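Local coordinates for protein flavin-containing monooxygenase (Allium sativum, PDB 6WPU) that binds FAD and, as a flavin-dependent monooxygenase, probably catalyses the S-oxygenation of S-allyl-L-cysteine in garlic, at residues Y207-I221 and I230-A244. Numbering follows the deposited sequence.
Sequences YRIPEPFHDQVVVII and ISRDVARFAKEVHIA. With SO4 (sulfate ion), chain D.
Tyr207 OH donates a hydrogen bond to Asp233 OD2 (2.6 Å), meeting it on the anti side, 33° out of the carboxylate plane; ring and carboxylate stand nearly perpendicular. A water bonded to the Arg208 carbonyl gives OD2 a second donor, and Ser88 binds OD1, so both carboxylate oxygens of this buried aspartate are engaged. His242 NE2 donates to the anti lone pair of Glu240 OE2 (2.7 Å), the carboxylate oxygen lying in the ring plane; His265 engages ND1. Asp215 OD1 and Lys239 NZ make a long salt bridge at 3.7 Å.

Strands 217-221 and 240-244 pair in parallel, joined by helix 225-234 in a beta-alpha-beta unit of the mixed sheet, consistent with the second, NADPH-binding Rossmann-like domain of flavin-containing monooxygenases. Val218 N and Ile220 N donate to Glu240 O and His242 O, and Val218 O and Ile220 O accept from His242 N and Ala244 N; strand 289-292 flanks 217-221 on its other edge. At the start of the pairing Gln216 O accepts a hydrogen bond from Glu240 N and a weak one from Lys239 N. Before the strands, Asp215 N donates to Phe237 O (2.9 Å).

With Tyr207 CG anti to the backbone N (chi1 176°), the ring reaches across to the helix: Ile230 CG2 sits over one face in a CH-pi contact, 4.2 Å from the ring centroid, and Val234 CG2 comes to 3.6 Å from Tyr207 CE1. Glu211 lays CG over a face of the Phe237 ring, while Pro210 CG approaches the same ring obliquely. On the helix-facing side of the sheet, Val218 CG2 meets Val234 CG1 (3.9 Å), and Ile220 CG1 rests against Ser231 OG, whose hydrogen bond goes to Ala227 O.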
loop_
_atom_site.group_PDB
_atom_site.type_symbol
_atom_site.label_atom_id
_atom_site.label_comp_id
_atom_site.label_asym_id
_atom_site.label_seq_id
_atom_site.Cartn_x
_atom_site.Cartn_y
_atom_site.Cartn_z
ATOM N N TYR A 207 0.033 -8.580 -13.394
ATOM C CA TYR A 207 0.785 -8.002 -14.501
ATOM C C TYR A 207 2.264 -7.953 -14.137
ATOM O O TYR A 207 2.631 -7.472 -13.059
ATOM C CB TYR A 207 0.289 -6.597 -14.868
ATOM C CG TYR A 207 1.187 -6.030 -15.949
ATOM C CD1 TYR A 207 1.144 -6.548 -17.258
ATOM C CD2 TYR A 207 2.135 -5.061 -15.659
ATOM C CE1 TYR A 207 1.993 -6.072 -18.248
ATOM C CE2 TYR A 207 3.004 -4.577 -16.651
ATOM C CZ TYR A 207 2.920 -5.097 -17.940
ATOM O OH TYR A 207 3.761 -4.644 -18.918
ATOM N N ARG A 208 3.116 -8.446 -15.037
ATOM C CA ARG A 208 4.553 -8.459 -14.775
ATOM C C ARG A 208 5.365 -7.810 -15.886
ATOM O O ARG A 208 6.239 -6.978 -15.608
ATOM C CB ARG A 208 5.052 -9.890 -14.571
ATOM C CG ARG A 208 4.487 -10.554 -13.304
ATOM C CD ARG A 208 4.874 -9.786 -12.034
ATOM N NE ARG A 208 4.344 -10.495 -10.879
ATOM C CZ ARG A 208 3.200 -10.193 -10.279
ATOM N NH1 ARG A 208 2.469 -9.154 -10.699
ATOM N NH2 ARG A 208 2.802 -10.926 -9.244
ATOM N N ILE A 209 5.109 -8.195 -17.141
ATOM C CA ILE A 209 5.973 -7.815 -18.256
ATOM C C ILE A 209 5.123 -7.577 -19.498
ATOM O O ILE A 209 4.023 -8.133 -19.617
ATOM C CB ILE A 209 7.060 -8.878 -18.526
ATOM C CG1 ILE A 209 6.435 -10.253 -18.802
ATOM C CG2 ILE A 209 8.068 -8.918 -17.372
ATOM C CD1 ILE A 209 7.377 -11.246 -19.540
ATOM N N PRO A 210 5.590 -6.761 -20.440
ATOM C CA PRO A 210 4.753 -6.408 -21.594
ATOM C C PRO A 210 4.887 -7.339 -22.793
ATOM O O PRO A 210 4.013 -7.314 -23.665
ATOM C CB PRO A 210 5.232 -4.996 -21.950
ATOM C CG PRO A 210 6.689 -4.995 -21.538
ATOM C CD PRO A 210 6.799 -5.918 -20.336
ATOM N N GLU A 211 5.953 -8.140 -22.881
ATOM C CA GLU A 211 6.173 -8.953 -24.083
ATOM C C GLU A 211 4.977 -9.825 -24.497
ATOM O O GLU A 211 4.683 -9.881 -25.704
ATOM C CB GLU A 211 7.423 -9.829 -23.899
ATOM C CG GLU A 211 8.756 -9.093 -24.015
ATOM C CD GLU A 211 9.169 -8.370 -22.718
ATOM O OE1 GLU A 211 8.364 -8.316 -21.763
ATOM O OE2 GLU A 211 10.303 -7.850 -22.659
ATOM N N PRO A 212 4.266 -10.525 -23.602
ATOM C CA PRO A 212 3.132 -11.342 -24.065
ATOM C C PRO A 212 1.974 -10.538 -24.644
ATOM O O PRO A 212 1.056 -11.146 -25.202
ATOM C CB PRO A 212 2.709 -12.116 -22.806
ATOM C CG PRO A 212 3.274 -11.375 -21.681
ATOM C CD PRO A 212 4.548 -10.765 -22.179
ATOM N N PHE A 213 1.981 -9.209 -24.534
ATOM C CA PHE A 213 0.957 -8.355 -25.129
ATOM C C PHE A 213 1.352 -7.870 -26.525
ATOM O O PHE A 213 0.669 -7.015 -27.094
ATOM C CB PHE A 213 0.673 -7.152 -24.217
ATOM C CG PHE A 213 0.191 -7.531 -22.833
ATOM C CD1 PHE A 213 1.095 -7.828 -21.823
ATOM C CD2 PHE A 213 -1.160 -7.601 -22.548
ATOM C CE1 PHE A 213 0.648 -8.198 -20.556
ATOM C CE2 PHE A 213 -1.608 -7.952 -21.287
ATOM C CZ PHE A 213 -0.704 -8.252 -20.291
ATOM N N HIS A 214 2.451 -8.382 -27.060
ATOM C CA HIS A 214 2.923 -8.013 -28.383
ATOM C C HIS A 214 1.798 -8.076 -29.419
ATOM O O HIS A 214 1.145 -9.109 -29.583
ATOM C CB HIS A 214 4.070 -8.945 -28.773
ATOM C CG HIS A 214 4.620 -8.661 -30.131
ATOM N ND1 HIS A 214 5.120 -9.646 -30.957
ATOM C CD2 HIS A 214 4.727 -7.499 -30.817
ATOM C CE1 HIS A 214 5.514 -9.099 -32.094
ATOM N NE2 HIS A 214 5.291 -7.799 -32.032
ATOM N N ASP A 215 1.545 -6.954 -30.090
ATOM C CA ASP A 215 0.540 -6.866 -31.152
ATOM C C ASP A 215 -0.889 -7.143 -30.658
ATOM O O ASP A 215 -1.778 -7.439 -31.456
ATOM C CB ASP A 215 0.888 -7.806 -32.311
ATOM C CG ASP A 215 0.172 -7.426 -33.599
ATOM O OD1 ASP A 215 0.056 -6.210 -33.856
ATOM O OD2 ASP A 215 -0.282 -8.334 -34.335
ATOM N N GLN A 216 -1.148 -7.067 -29.360
ATOM C CA GLN A 216 -2.498 -7.245 -28.847
ATOM C C GLN A 216 -3.178 -5.889 -28.718
ATOM O O GLN A 216 -2.520 -4.848 -28.656
ATOM C CB GLN A 216 -2.479 -7.927 -27.472
ATOM C CG GLN A 216 -1.793 -9.287 -27.447
ATOM C CD GLN A 216 -2.399 -10.231 -28.462
ATOM O OE1 GLN A 216 -3.498 -10.735 -28.269
ATOM N NE2 GLN A 216 -1.693 -10.454 -29.567
ATOM N N VAL A 217 -4.508 -5.912 -28.664
ATOM C CA VAL A 217 -5.303 -4.742 -28.305
ATOM C C VAL A 217 -5.730 -4.907 -26.851
ATOM O O VAL A 217 -6.436 -5.867 -26.508
ATOM C CB VAL A 217 -6.521 -4.575 -29.224
ATOM C CG1 VAL A 217 -7.365 -3.407 -28.745
ATOM C CG2 VAL A 217 -6.093 -4.363 -30.689
ATOM N N VAL A 218 -5.312 -3.968 -25.999
ATOM C CA VAL A 218 -5.419 -4.090 -24.547
ATOM C C VAL A 218 -6.229 -2.921 -24.007
ATOM O O VAL A 218 -5.980 -1.762 -24.365
ATOM C CB VAL A 218 -4.033 -4.126 -23.882
ATOM C CG1 VAL A 218 -4.161 -4.407 -22.365
ATOM C CG2 VAL A 218 -3.142 -5.171 -24.562
ATOM N N VAL A 219 -7.195 -3.222 -23.150
ATOM C CA VAL A 219 -7.920 -2.204 -22.403
ATOM C C VAL A 219 -7.455 -2.266 -20.950
ATOM O O VAL A 219 -7.424 -3.346 -20.343
ATOM C CB VAL A 219 -9.440 -2.390 -22.525
ATOM C CG1 VAL A 219 -10.173 -1.357 -21.663
ATOM C CG2 VAL A 219 -9.873 -2.274 -23.999
ATOM N N ILE A 220 -7.044 -1.118 -20.416
ATOM C CA ILE A 220 -6.642 -0.981 -19.021
ATOM C C ILE A 220 -7.710 -0.139 -18.340
ATOM O O ILE A 220 -7.905 1.026 -18.707
ATOM C CB ILE A 220 -5.264 -0.308 -18.875
ATOM C CG1 ILE A 220 -4.214 -0.889 -19.829
ATOM C CG2 ILE A 220 -4.791 -0.367 -17.441
ATOM C CD1 ILE A 220 -3.579 -2.131 -19.373
ATOM N N ILE A 221 -8.403 -0.716 -17.358
ATOM C CA ILE A 221 -9.411 0.015 -16.586
ATOM C C ILE A 221 -8.756 0.520 -15.307
ATOM O O ILE A 221 -8.355 -0.276 -14.452
ATOM C CB ILE A 221 -10.623 -0.862 -16.247
ATOM C CG1 ILE A 221 -11.199 -1.514 -17.510
ATOM C CG2 ILE A 221 -11.685 -0.038 -15.534
ATOM C CD1 ILE A 221 -12.226 -2.569 -17.210
ATOM N N ILE A 230 1.250 1.232 -16.182
ATOM C CA ILE A 230 1.130 -0.082 -16.790
ATOM C C ILE A 230 0.798 0.048 -18.270
ATOM O O ILE A 230 1.391 -0.640 -19.113
ATOM C CB ILE A 230 0.086 -0.916 -16.033
ATOM C CG1 ILE A 230 0.648 -1.297 -14.658
ATOM C CG2 ILE A 230 -0.298 -2.146 -16.855
ATOM C CD1 ILE A 230 -0.215 -2.255 -13.875
ATOM N N SER A 231 -0.128 0.960 -18.608
ATOM C CA SER A 231 -0.472 1.218 -20.007
ATOM C C SER A 231 0.762 1.556 -20.827
ATOM O O SER A 231 0.958 1.020 -21.926
ATOM C CB SER A 231 -1.486 2.358 -20.101
ATOM O OG SER A 231 -2.659 2.027 -19.383
ATOM N N ARG A 232 1.605 2.460 -20.314
ATOM C CA ARG A 232 2.808 2.819 -21.059
ATOM C C ARG A 232 3.747 1.625 -21.191
ATOM O O ARG A 232 4.369 1.430 -22.244
ATOM C CB ARG A 232 3.509 3.999 -20.384
ATOM C CG ARG A 232 2.719 5.299 -20.487
ATOM C CD ARG A 232 3.556 6.513 -20.131
ATOM N NE ARG A 232 4.062 6.417 -18.773
ATOM C CZ ARG A 232 5.337 6.224 -18.462
ATOM N NH1 ARG A 232 6.258 6.135 -19.421
ATOM N NH2 ARG A 232 5.690 6.130 -17.188
ATOM N N ASP A 233 3.844 0.805 -20.136
ATOM C CA ASP A 233 4.667 -0.398 -20.192
ATOM C C ASP A 233 4.140 -1.362 -21.248
ATOM O O ASP A 233 4.898 -1.840 -22.095
ATOM C CB ASP A 233 4.701 -1.062 -18.810
ATOM C CG ASP A 233 5.901 -1.972 -18.621
ATOM O OD1 ASP A 233 7.045 -1.535 -18.890
ATOM O OD2 ASP A 233 5.709 -3.122 -18.173
ATOM N N VAL A 234 2.832 -1.639 -21.215
ATOM C CA VAL A 234 2.199 -2.525 -22.190
ATOM C C VAL A 234 2.338 -1.960 -23.600
ATOM O O VAL A 234 2.552 -2.703 -24.566
ATOM C CB VAL A 234 0.721 -2.751 -21.802
ATOM C CG1 VAL A 234 -0.057 -3.436 -22.923
ATOM C CG2 VAL A 234 0.638 -3.577 -20.523
ATOM N N ALA A 235 2.248 -0.634 -23.740
ATOM C CA ALA A 235 2.328 -0.016 -25.058
ATOM C C ALA A 235 3.683 -0.216 -25.726
ATOM O O ALA A 235 3.790 0.018 -26.938
ATOM C CB ALA A 235 2.009 1.480 -24.960
ATOM N N ARG A 236 4.700 -0.681 -24.980
ATOM C CA ARG A 236 5.999 -0.982 -25.584
ATOM C C ARG A 236 5.903 -2.100 -26.618
ATOM O O ARG A 236 6.714 -2.157 -27.545
ATOM C CB ARG A 236 7.014 -1.378 -24.506
ATOM C CG ARG A 236 7.356 -0.309 -23.447
ATOM C CD ARG A 236 8.522 -0.822 -22.571
ATOM N NE ARG A 236 9.599 -1.249 -23.467
ATOM C CZ ARG A 236 10.363 -2.324 -23.289
ATOM N NH1 ARG A 236 10.187 -3.099 -22.219
ATOM N NH2 ARG A 236 11.303 -2.627 -24.192
ATOM N N PHE A 237 4.946 -3.017 -26.460
ATOM C CA PHE A 237 4.773 -4.129 -27.384
ATOM C C PHE A 237 3.375 -4.242 -27.974
ATOM O O PHE A 237 3.227 -4.843 -29.046
ATOM C CB PHE A 237 5.123 -5.459 -26.692
ATOM C CG PHE A 237 6.582 -5.602 -26.389
ATOM C CD1 PHE A 237 7.103 -5.135 -25.193
ATOM C CD2 PHE A 237 7.441 -6.178 -27.314
ATOM C CE1 PHE A 237 8.461 -5.248 -24.920
ATOM C CE2 PHE A 237 8.795 -6.291 -27.044
ATOM C CZ PHE A 237 9.303 -5.824 -25.836
ATOM N N ALA A 238 2.361 -3.682 -27.320
ATOM C CA ALA A 238 0.984 -3.853 -27.755
ATOM C C ALA A 238 0.725 -3.118 -29.067
ATOM O O ALA A 238 1.349 -2.096 -29.374
ATOM C CB ALA A 238 0.022 -3.343 -26.678
ATOM N N LYS A 239 -0.216 -3.651 -29.845
ATOM C CA LYS A 239 -0.681 -2.927 -31.020
ATOM C C LYS A 239 -1.429 -1.663 -30.608
ATOM O O LYS A 239 -1.157 -0.575 -31.122
ATOM C CB LYS A 239 -1.572 -3.821 -31.873
ATOM C CG LYS A 239 -1.918 -3.188 -33.230
ATOM C CD LYS A 239 -3.389 -3.375 -33.589
ATOM C CE LYS A 239 -3.578 -4.214 -34.835
ATOM N NZ LYS A 239 -3.580 -5.656 -34.498
ATOM N N GLU A 240 -2.373 -1.789 -29.673
ATOM C CA GLU A 240 -3.109 -0.639 -29.152
ATOM C C GLU A 240 -3.368 -0.802 -27.662
ATOM O O GLU A 240 -3.684 -1.902 -27.195
ATOM C CB GLU A 240 -4.448 -0.451 -29.853
ATOM C CG GLU A 240 -4.337 -0.012 -31.297
ATOM C CD GLU A 240 -5.696 0.085 -31.958
ATOM O OE1 GLU A 240 -5.770 -0.078 -33.198
ATOM O OE2 GLU A 240 -6.694 0.309 -31.228
ATOM N N VAL A 241 -3.245 0.298 -26.923
ATOM C CA VAL A 241 -3.603 0.351 -25.508
ATOM C C VAL A 241 -4.686 1.412 -25.344
ATOM O O VAL A 241 -4.534 2.540 -25.823
ATOM C CB VAL A 241 -2.380 0.651 -24.621
ATOM C CG1 VAL A 241 -2.764 0.617 -23.137
ATOM C CG2 VAL A 241 -1.262 -0.357 -24.907
ATOM N N HIS A 242 -5.787 1.041 -24.698
ATOM C CA HIS A 242 -6.901 1.944 -24.438
ATOM C C HIS A 242 -7.135 1.983 -22.932
ATOM O O HIS A 242 -7.378 0.938 -22.316
ATOM C CB HIS A 242 -8.162 1.478 -25.167
ATOM C CG HIS A 242 -8.044 1.505 -26.661
ATOM N ND1 HIS A 242 -8.497 2.558 -27.422
ATOM C CD2 HIS A 242 -7.523 0.606 -27.532
ATOM C CE1 HIS A 242 -8.265 2.307 -28.700
ATOM N NE2 HIS A 242 -7.664 1.133 -28.791
ATOM N N ILE A 243 -7.035 3.172 -22.337
ATOM C CA ILE A 243 -7.286 3.351 -20.910
ATOM C C ILE A 243 -8.728 3.795 -20.734
ATOM O O ILE A 243 -9.171 4.752 -21.379
ATOM C CB ILE A 243 -6.319 4.368 -20.282
ATOM C CG1 ILE A 243 -4.874 4.058 -20.676
ATOM C CG2 ILE A 243 -6.452 4.360 -18.765
ATOM C CD1 ILE A 243 -3.853 4.996 -20.050
ATOM N N ALA A 244 -9.472 3.086 -19.883
ATOM C CA ALA A 244 -10.810 3.504 -19.470
ATOM C C ALA A 244 -10.645 4.131 -18.097
ATOM O O ALA A 244 -10.471 3.422 -17.109
ATOM C CB ALA A 244 -11.781 2.331 -19.426
HETATM S S SO4 D . 9.268 5.849 -17.102
HETATM O O1 SO4 D . 9.035 5.550 -18.517
HETATM O O2 SO4 D . 9.536 7.279 -16.965
HETATM O O3 SO4 D . 8.077 5.532 -16.323
HETATM O O4 SO4 D . 10.380 5.035 -16.600
HETATM O O HOH W 1 7.446 -4.714 -16.610
#